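Local coordinates for protein PrgB (PDB 6EVU) that promotes cell aggregation, biofilm formation and conjugation in Enterococcus faecalis by binding and compacting DNA, with this chain forming its adhesin domain, at residues T41-I46 and G98-L103; N58-N61 and S65-I68; A92-N97 and N146-N151. One frame throughout, in Å; residues are numbered along the deposited sequence.

Contact 1 (T41-I46 and G98-L103)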
# COMPACT_ATOMS: atom_id res chain seq x y z
N THR A 41 -19.40 -9.05 -3.65
CA THR A 41 -18.40 -7.99 -3.53
C THR A 41 -17.85 -7.64 -4.91
O THR A 41 -17.50 -8.53 -5.69
CB THR A 41 -17.25 -8.41 -2.62
OG1 THR A 41 -17.74 -8.69 -1.31
CG2 THR A 41 -16.17 -7.27 -2.52
N LYS A 42 -17.73 -6.34 -5.19
CA LYS A 42 -17.21 -5.89 -6.49
C LYS A 42 -16.98 -4.38 -6.43
O LYS A 42 -17.53 -3.68 -5.58
CB LYS A 42 -18.18 -6.18 -7.62
CG LYS A 42 -19.44 -5.34 -7.55
CD LYS A 42 -20.23 -5.47 -8.86
CE LYS A 42 -21.61 -4.84 -8.76
NZ LYS A 42 -22.67 -5.75 -8.17
N ILE A 43 -16.16 -3.89 -7.36
CA ILE A 43 -16.12 -2.45 -7.63
C ILE A 43 -17.38 -2.07 -8.40
O ILE A 43 -17.65 -2.64 -9.46
CB ILE A 43 -14.86 -2.07 -8.44
CG1 ILE A 43 -13.61 -2.30 -7.59
CG2 ILE A 43 -14.97 -0.61 -8.90
CD1 ILE A 43 -12.25 -2.13 -8.38
N SER A 44 -18.18 -1.15 -7.83
CA SER A 44 -19.38 -0.67 -8.52
C SER A 44 -19.12 0.52 -9.43
O SER A 44 -19.85 0.69 -10.42
CB SER A 44 -20.46 -0.27 -7.52
OG SER A 44 -19.91 0.66 -6.60
N SER A 45 -18.11 1.34 -9.12
CA SER A 45 -17.77 2.44 -10.01
C SER A 45 -16.37 2.93 -9.68
O SER A 45 -15.86 2.77 -8.57
CB SER A 45 -18.75 3.61 -9.88
OG SER A 45 -18.62 4.19 -8.60
N ILE A 46 -15.77 3.57 -10.68
CA ILE A 46 -14.50 4.26 -10.54
C ILE A 46 -14.67 5.63 -11.15
O ILE A 46 -14.98 5.73 -12.35
CB ILE A 46 -13.35 3.53 -11.24
CG1 ILE A 46 -13.26 2.08 -10.71
CG2 ILE A 46 -12.03 4.29 -11.09
CD1 ILE A 46 -12.19 1.21 -11.41
N GLY A 98 -10.74 -10.30 -11.20
CA GLY A 98 -10.07 -9.30 -12.05
C GLY A 98 -10.12 -7.89 -11.46
O GLY A 98 -10.37 -7.68 -10.27
N GLY A 99 -9.86 -6.91 -12.32
CA GLY A 99 -9.76 -5.53 -11.84
C GLY A 99 -9.78 -4.58 -13.03
O GLY A 99 -10.13 -4.98 -14.14
N TYR A 100 -9.43 -3.31 -12.78
CA TYR A 100 -9.55 -2.25 -13.80
C TYR A 100 -8.31 -1.39 -13.83
O TYR A 100 -7.83 -0.95 -12.78
CB TYR A 100 -10.77 -1.34 -13.52
CG TYR A 100 -12.00 -2.17 -13.38
CD1 TYR A 100 -12.74 -2.50 -14.47
CD2 TYR A 100 -12.37 -2.67 -12.14
CE1 TYR A 100 -13.88 -3.33 -14.36
CE2 TYR A 100 -13.49 -3.51 -12.00
CZ TYR A 100 -14.23 -3.82 -13.09
OH TYR A 100 -15.33 -4.67 -12.92
N ALA A 101 -7.82 -1.06 -15.06
CA ALA A 101 -6.62 -0.25 -15.23
C ALA A 101 -7.00 1.23 -15.34
O ALA A 101 -7.88 1.59 -16.14
CB ALA A 101 -5.83 -0.68 -16.48
N VAL A 102 -6.33 2.08 -14.58
CA VAL A 102 -6.71 3.49 -14.47
C VAL A 102 -5.45 4.34 -14.43
O VAL A 102 -4.44 3.93 -13.85
CB VAL A 102 -7.56 3.74 -13.20
CG1 VAL A 102 -7.92 5.23 -13.03
CG2 VAL A 102 -8.82 2.86 -13.22
N LEU A 103 -5.49 5.54 -15.06
CA LEU A 103 -4.31 6.42 -14.97
C LEU A 103 -4.50 7.35 -13.78
O LEU A 103 -5.55 8.00 -13.68
CB LEU A 103 -4.16 7.27 -16.25
CG LEU A 103 -2.85 8.09 -16.26
CD1 LEU A 103 -1.69 7.24 -16.70
CD2 LEU A 103 -2.97 9.20 -17.33
O HOH W 1 -17.13 -4.77 -10.97
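I43 and I46 on strand 42-46 face Y100 and V102 on strand 99-103. The strands belong to two different antiparallel sheets, which pack here face to face as in a beta-sandwich. This fits the lectin-like sandwich known from the antigen I/II family. The strand axes approach to 9.1 Å at an angle of 46°. No direct hydrogen bond crosses the gap.

The main bump is the end of I46. Its CD1 sits 3.6 Å from Y100 CB, at the root of the ring. CG1 of I46 lies anti to the carbonyl carbon (chi1 -56°), and the extended chain beyond it carries CD1 into the hollow between Y100 and V102. Its other branch, CG2, lies 4.1 Å from V102 CG2. I43 meets the ring differently. Its CD1 comes in at the ring edge, near the ring plane, 3.8 Å from Y100 CD2. The two isoleucine ends thus border the CD2 side of the tyrosine. F84 stacks on the ring, and F149 of the neighbouring strand touches I43 and V102.

The polar end of Y100 is held as well. N151 ND2 bonds to its hydroxyl. One water bridges the two strands: Y100 OH donates to it over 2.7 Å, and the same water donates to I43 O, also over 2.7 Å.

Contact 2 (N58-N61 and S65-I68)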
# COMPACT_ATOMS: atom_id res chain seq x y z
N ASN A 58 -1.84 -4.33 -21.36
CA ASN A 58 -1.23 -5.65 -21.38
C ASN A 58 -0.00 -5.74 -22.29
O ASN A 58 0.67 -6.77 -22.29
CB ASN A 58 -2.28 -6.70 -21.79
CG ASN A 58 -3.16 -7.06 -20.64
OD1 ASN A 58 -2.71 -7.09 -19.50
ND2 ASN A 58 -4.43 -7.35 -20.92
N LYS A 59 0.33 -4.69 -23.03
CA LYS A 59 1.47 -4.75 -23.93
C LYS A 59 2.77 -4.55 -23.19
O LYS A 59 2.90 -3.63 -22.37
CB LYS A 59 1.33 -3.69 -24.99
CG LYS A 59 0.25 -4.05 -25.95
CD LYS A 59 0.08 -2.95 -26.95
CE LYS A 59 -0.75 -3.36 -28.12
NZ LYS A 59 -0.67 -2.16 -28.99
N VAL A 60 3.75 -5.38 -23.50
CA VAL A 60 5.08 -5.19 -22.97
C VAL A 60 6.07 -5.17 -24.14
O VAL A 60 5.73 -5.40 -25.29
CB VAL A 60 5.45 -6.27 -21.93
CG1 VAL A 60 4.46 -6.27 -20.76
CG2 VAL A 60 5.45 -7.61 -22.61
N ASN A 61 7.33 -4.93 -23.80
CA ASN A 61 8.38 -4.92 -24.80
C ASN A 61 8.92 -6.33 -25.05
O ASN A 61 8.88 -7.20 -24.17
CB ASN A 61 9.49 -4.01 -24.34
CG ASN A 61 9.17 -2.54 -24.58
OD1 ASN A 61 9.06 -1.78 -23.65
ND2 ASN A 61 8.95 -2.20 -25.85
N SER A 65 9.21 -10.11 -19.33
CA SER A 65 8.24 -10.92 -18.62
C SER A 65 6.89 -10.23 -18.65
O SER A 65 6.81 -9.02 -18.81
CB SER A 65 8.66 -11.13 -17.17
OG SER A 65 9.94 -11.73 -17.12
N LYS A 66 5.84 -11.02 -18.46
CA LYS A 66 4.47 -10.51 -18.53
C LYS A 66 3.81 -10.43 -17.17
O LYS A 66 2.58 -10.44 -17.08
CB LYS A 66 3.64 -11.36 -19.47
CG LYS A 66 4.16 -11.34 -20.92
CD LYS A 66 3.38 -10.37 -21.79
CE LYS A 66 1.89 -10.69 -21.87
NZ LYS A 66 1.15 -9.66 -22.65
N ASP A 67 4.60 -10.33 -16.11
CA ASP A 67 3.99 -10.16 -14.80
C ASP A 67 3.35 -8.79 -14.73
O ASP A 67 3.68 -7.89 -15.50
CB ASP A 67 5.06 -10.32 -13.73
CG ASP A 67 6.17 -9.28 -13.88
OD1 ASP A 67 7.03 -9.41 -14.80
OD2 ASP A 67 6.17 -8.32 -13.08
N ILE A 68 2.45 -8.61 -13.75
CA ILE A 68 1.74 -7.33 -13.60
C ILE A 68 2.68 -6.18 -13.31
O ILE A 68 2.41 -5.03 -13.69
CB ILE A 68 0.63 -7.48 -12.51
CG1 ILE A 68 -0.31 -6.26 -12.60
CG2 ILE A 68 1.24 -7.72 -11.08
CD1 ILE A 68 -1.63 -6.51 -11.92
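K66 and N58 supply the hydrogen bond between these two segments. The first follows helix 54-57, and the second leads into helix 68-72. K66 NZ donates to the backbone oxygen N58 O over 3.0 Å. The C=O...N angle is 155°, and the donor is tilted 21° from the carbonyl plane. The lysine chain bends at chi2 (-99°) and chi3. The bends turn its end across to segment 58-61, although its first bond does not point there.

The apolar contact involves the same lysine. V60 CG2 meets K66 CD at 3.5 Å, with the two side chains at a slant to each other. The other branch of V60, CG1, lies 4.1 Å from S65 O. V60 thus covers both the middle of the lysine chain and a backbone carbonyl. S65 O is buried by this contact and has no hydrogen-bond partner in the model.

Other polar groups tie the loop to helix 68-72. D67 is the N-cap residue, and its side chain caps a backbone N of that helix. D67 OD1 also bonds to T70 OG1. N58 OD1 takes a bond from K71 NZ. Just beyond the helix, K74 NZ bonds to K59 O.

N58 thus receives two lysines, K66 on its backbone oxygen and K71 on its side-chain oxygen. Both acceptors are neutral, so across the two segments K66 gains a hydrogen bond but no salt bridge. On this exposed surface its charge is probably stabilised largely by solvent.

Contact 3 (A92-N97 and N146-N151); sequences ANLGSN and NAVFSN
L94 and V148 form the tight apolar end of this contact. Their side chains cross at about a right angle. V148 CG1 sits over the fork of L94, 3.6 Å from CD2 and 3.7 Å from CD1. V89 touches both residues, and F158 of strand 157-160 also touches L94.

S150 joins this packed part to the backbone. Its hydroxyl lies anti to its own N (chi1 170°) and donates to L94 O over 2.8 Å. S150 OG also bonds to D152 N.

Strand 146-150 is inside an antiparallel sheet, paired with strands 99-104 and 157-160. Segment 92-97 is the connection from strand 88-89 to strand 99-104. It starts with a 3-10 turn and lies against one face of strand 146-150.

The looser side is at N97, which is exposed to solvent. Its CB comes no nearer than 3.9 Å to N151 CB. The polar link there is N151 ND2 to N97 O, 3.0 Å long with an N-H...O angle of 157°. The donor stands above the carbonyl plane, 42° out of it. N151 itself is buried, and its OD1 accepts from I43 N.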
# COMPACT_ATOMS: atom_id res chain seq x y z
N ALA A 92 -3.71 -13.30 -12.35
CA ALA A 92 -3.91 -14.10 -11.14
C ALA A 92 -3.64 -13.30 -9.87
O ALA A 92 -4.31 -13.52 -8.85
CB ALA A 92 -3.01 -15.35 -11.18
N ASN A 93 -2.70 -12.35 -9.92
CA ASN A 93 -2.47 -11.57 -8.71
C ASN A 93 -3.70 -10.70 -8.34
O ASN A 93 -3.74 -10.25 -7.20
CB ASN A 93 -1.19 -10.70 -8.88
CG ASN A 93 0.14 -11.45 -8.46
OD1 ASN A 93 0.16 -12.65 -8.26
ND2 ASN A 93 1.23 -10.69 -8.31
N LEU A 94 -4.69 -10.49 -9.24
CA LEU A 94 -5.85 -9.64 -8.96
C LEU A 94 -7.00 -10.39 -8.31
O LEU A 94 -8.02 -9.78 -7.99
CB LEU A 94 -6.40 -9.01 -10.22
CG LEU A 94 -5.54 -7.96 -10.94
CD1 LEU A 94 -6.29 -7.54 -12.17
CD2 LEU A 94 -5.24 -6.78 -10.04
N GLY A 95 -6.87 -11.70 -8.18
CA GLY A 95 -7.97 -12.54 -7.75
C GLY A 95 -8.84 -12.96 -8.92
O GLY A 95 -8.74 -12.44 -10.03
N SER A 96 -9.73 -13.94 -8.66
CA SER A 96 -10.47 -14.55 -9.77
C SER A 96 -11.48 -13.61 -10.42
O SER A 96 -11.95 -13.92 -11.52
CB SER A 96 -11.18 -15.84 -9.30
OG SER A 96 -12.01 -15.55 -8.20
N ASN A 97 -11.77 -12.44 -9.83
CA ASN A 97 -12.74 -11.54 -10.43
C ASN A 97 -12.08 -10.35 -11.14
O ASN A 97 -12.80 -9.47 -11.63
CB ASN A 97 -13.70 -11.01 -9.36
CG ASN A 97 -14.76 -12.03 -8.96
OD1 ASN A 97 -15.12 -12.91 -9.74
ND2 ASN A 97 -15.25 -11.92 -7.73
N ASN A 146 0.26 4.42 -13.06
CA ASN A 146 -0.76 3.50 -13.52
C ASN A 146 -1.26 2.71 -12.31
O ASN A 146 -0.49 2.37 -11.43
CB ASN A 146 -0.19 2.54 -14.56
CG ASN A 146 0.63 3.25 -15.62
OD1 ASN A 146 0.22 4.29 -16.14
ND2 ASN A 146 1.82 2.69 -15.96
N ALA A 147 -2.54 2.36 -12.35
CA ALA A 147 -3.13 1.61 -11.26
C ALA A 147 -3.97 0.51 -11.85
O ALA A 147 -4.66 0.69 -12.86
CB ALA A 147 -4.00 2.50 -10.37
N VAL A 148 -3.97 -0.63 -11.17
CA VAL A 148 -4.97 -1.64 -11.41
C VAL A 148 -5.65 -1.85 -10.08
O VAL A 148 -5.00 -2.24 -9.09
CB VAL A 148 -4.40 -2.95 -11.98
CG1 VAL A 148 -5.53 -3.91 -12.23
CG2 VAL A 148 -3.69 -2.70 -13.35
N PHE A 149 -6.96 -1.61 -10.05
CA PHE A 149 -7.77 -1.76 -8.83
C PHE A 149 -8.49 -3.09 -8.90
O PHE A 149 -9.21 -3.37 -9.86
CB PHE A 149 -8.76 -0.63 -8.67
CG PHE A 149 -8.09 0.72 -8.64
CD1 PHE A 149 -7.16 0.98 -7.63
CD2 PHE A 149 -8.37 1.73 -9.59
CE1 PHE A 149 -6.49 2.23 -7.55
CE2 PHE A 149 -7.71 2.97 -9.47
CZ PHE A 149 -6.79 3.24 -8.46
N SER A 150 -8.32 -3.90 -7.87
CA SER A 150 -8.90 -5.24 -7.84
C SER A 150 -10.36 -5.23 -7.39
O SER A 150 -10.75 -4.47 -6.51
CB SER A 150 -8.07 -6.12 -6.91
OG SER A 150 -8.75 -7.37 -6.69
N ASN A 151 -11.18 -6.10 -7.99
CA ASN A 151 -12.53 -6.28 -7.50
C ASN A 151 -12.56 -6.87 -6.09
O ASN A 151 -13.63 -6.86 -5.47
CB ASN A 151 -13.34 -7.18 -8.50
CG ASN A 151 -14.03 -6.34 -9.60
OD1 ASN A 151 -14.74 -5.37 -9.32
ND2 ASN A 151 -13.84 -6.74 -10.86

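Contacts 1 and 3 are buried and lie side by side, with centres 8 Å apart. Both use the sheet in which strands 99-104 and 145-150 are neighbours. Contact 1 joins that sheet to the one holding strands 42-47 and 110-115, and is mainly hydrocarbon. Contact 3 fastens a connecting segment to it and adds side-chain to backbone bonds. The two meet directly where V102 N lies 2.8 Å from A147 O. Contact 2 is a surface contact within a loop, built on one lysine. It touches contact 3 through I68 CD1, 4.1 Å from L94 CD2. It does not touch contact 1, whose nearest atoms are about 7 Å away.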